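Local coordinates for protein mannose-specific lectin 2 chain 1 (Colocasia esculenta, PDB 5T1X) that binds mannose as one chain of a heterotetrameric, GNA-related plant lectin and agglutinates rabbit erythrocytes, at residues Tyr5-Ser8 and Gly9-Leu12. Numbering follows the deposited sequence.
Sequences YLLS and GQTL
Q10 grips L7 at both ends of its backbone. Its main-chain N donates to L7 O at 2.9 Å, closing a type II beta turn, while its side-chain OE1 accepts from L7 N, also at 2.9 Å. The second bond is nearly straight at hydrogen (168°), although the donor stands above the amide plane. Glutamine suits the place because its chain, extended beyond CG (chi2 179°), is long enough to run back beside L7 and still end in a carbonyl. Its amide lies alongside the L7 side chain, with L7 CB 3.5 Å from Q10 OE1. Q10 NE2 donates to a water at 3.3 Å. That water lies 2.7 Å from Y5 OH, at the edge of a ring almost parallel to the amide. Y5 OH is also hydrogen-bonded to D94 of the neighbouring lectin chain.

G9 takes the third position of the turn with a positive phi (102°), where a side chain would collide with S8 O. S8 OG bonds to Y83 N. L6 CD1 reaches Q10 O at 3.6 Å and packs loosely on L12 CB; both side chains are buried against L53, which suits leucine. The turn links strand 5-7, paired with 84-88, to the short, weakly bonded strand 11-12 beside 52-55. The OE1 bond, with the longer water contact at NE2, would favour one amide orientation, giving L7 N a side-chain acceptor instead of a strand.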
ATOM      1  N   TYR A   5      -1.468  -4.091  -5.538  1.00  9.33           N
ATOM      2  CA  TYR A   5      -2.464  -3.434  -4.694  1.00  9.19           C
ATOM      3  C   TYR A   5      -3.703  -3.069  -5.480  1.00 13.22           C
ATOM      4  O   TYR A   5      -3.656  -2.927  -6.706  1.00 12.31           O
ATOM      5  CB  TYR A   5      -1.907  -2.175  -3.986  1.00  9.15           C
ATOM      6  CG  TYR A   5      -1.586  -1.020  -4.915  1.00  9.72           C
ATOM      7  CD1 TYR A   5      -2.587  -0.168  -5.372  1.00 12.06           C
ATOM      8  CD2 TYR A   5      -0.271  -0.733  -5.278  1.00 10.77           C
ATOM      9  CE1 TYR A   5      -2.301   0.888  -6.241  1.00 12.56           C
ATOM     10  CE2 TYR A   5       0.031   0.349  -6.105  1.00 11.96           C
ATOM     11  CZ  TYR A   5      -0.989   1.153  -6.588  1.00 14.76           C
ATOM     12  OH  TYR A   5      -0.715   2.213  -7.423  1.00 16.18           O
ATOM     13  N   LEU A   6      -4.802  -2.888  -4.742  1.00 11.23           N
ATOM     14  CA  LEU A   6      -6.098  -2.437  -5.213  1.00 11.96           C
ATOM     15  C   LEU A   6      -6.540  -1.302  -4.301  1.00 13.74           C
ATOM     16  O   LEU A   6      -6.655  -1.503  -3.092  1.00 11.99           O
ATOM     17  CB  LEU A   6      -7.112  -3.606  -5.195  1.00 13.26           C
ATOM     18  CG  LEU A   6      -8.573  -3.274  -5.498  1.00 19.35           C
ATOM     19  CD1 LEU A   6      -8.795  -3.117  -6.967  1.00 21.45           C
ATOM     20  CD2 LEU A   6      -9.504  -4.363  -4.982  1.00 20.48           C
ATOM     21  N   LEU A   7      -6.756  -0.105  -4.865  1.00 10.21           N
ATOM     22  CA  LEU A   7      -7.209   1.042  -4.070  1.00 11.06           C
ATOM     23  C   LEU A   7      -8.722   1.133  -4.106  1.00 14.56           C
ATOM     24  O   LEU A   7      -9.343   0.696  -5.085  1.00 16.03           O
ATOM     25  CB  LEU A   7      -6.608   2.362  -4.593  1.00 10.85           C
ATOM     26  CG  LEU A   7      -5.092   2.465  -4.721  1.00 14.45           C
ATOM     27  CD1 LEU A   7      -4.695   3.801  -5.310  1.00 15.62           C
ATOM     28  CD2 LEU A   7      -4.392   2.210  -3.390  1.00 14.34           C
ATOM     29  N   SER A   8      -9.328   1.729  -3.066  1.00 12.43           N
ATOM     30  CA  SER A   8     -10.780   1.918  -3.049  1.00 12.68           C
ATOM     31  C   SER A   8     -11.173   2.747  -4.291  1.00 17.03           C
ATOM     32  O   SER A   8     -10.511   3.737  -4.615  1.00 15.70           O
ATOM     33  CB  SER A   8     -11.228   2.571  -1.741  1.00 16.42           C
ATOM     34  OG  SER A   8     -10.424   3.684  -1.396  1.00 22.44           O
ATOM     35  N   GLY A   9     -12.145   2.247  -5.047  1.00 16.64           N
ATOM     36  CA  GLY A   9     -12.571   2.871  -6.296  1.00 16.94           C
ATOM     37  C   GLY A   9     -12.031   2.168  -7.532  1.00 20.91           C
ATOM     38  O   GLY A   9     -12.533   2.399  -8.635  1.00 22.62           O
ATOM     39  N   GLN A  10     -10.996   1.313  -7.371  1.00 15.13           N
ATOM     40  CA  GLN A  10     -10.431   0.545  -8.495  1.00 14.84           C
ATOM     41  C   GLN A  10     -11.115  -0.825  -8.606  1.00 19.53           C
ATOM     42  O   GLN A  10     -11.815  -1.244  -7.685  1.00 18.96           O
ATOM     43  CB  GLN A  10      -8.914   0.382  -8.352  1.00 15.12           C
ATOM     44  CG  GLN A  10      -8.156   1.701  -8.420  1.00 18.19           C
ATOM     45  CD  GLN A  10      -6.667   1.502  -8.260  1.00 22.22           C
ATOM     46  OE1 GLN A  10      -6.200   0.583  -7.589  1.00 14.61           O
ATOM     47  NE2 GLN A  10      -5.890   2.378  -8.858  1.00 21.12           N
ATOM     48  N   THR A  11     -10.914  -1.519  -9.733  1.00 16.89           N
ATOM     49  CA  THR A  11     -11.499  -2.830  -9.977  1.00 17.75           C
ATOM     50  C   THR A  11     -10.436  -3.827 -10.441  1.00 20.41           C
ATOM     51  O   THR A  11      -9.627  -3.512 -11.319  1.00 20.15           O
ATOM     52  CB  THR A  11     -12.624  -2.718 -11.048  1.00 25.00           C
ATOM     53  OG1 THR A  11     -13.666  -1.847 -10.592  1.00 24.74           O
ATOM     54  CG2 THR A  11     -13.235  -4.066 -11.418  1.00 26.66           C
ATOM     55  N   LEU A  12     -10.452  -5.026  -9.845  1.00 16.96           N
ATOM     56  CA  LEU A  12      -9.662  -6.168 -10.298  1.00 16.20           C
ATOM     57  C   LEU A  12     -10.648  -6.963 -11.154  1.00 22.69           C
ATOM     58  O   LEU A  12     -11.592  -7.567 -10.628  1.00 21.61           O
ATOM     59  CB  LEU A  12      -9.040  -6.983  -9.142  1.00 15.59           C
ATOM     60  CG  LEU A  12      -8.188  -8.215  -9.537  1.00 20.08           C
ATOM     61  CD1 LEU A  12      -6.895  -7.815 -10.229  1.00 19.56           C
ATOM     62  CD2 LEU A  12      -7.857  -9.067  -8.318  1.00 22.01           C
TER
HETATM   63  O   HOH W   1      -2.861   3.525  -8.435  1.00 22.22           O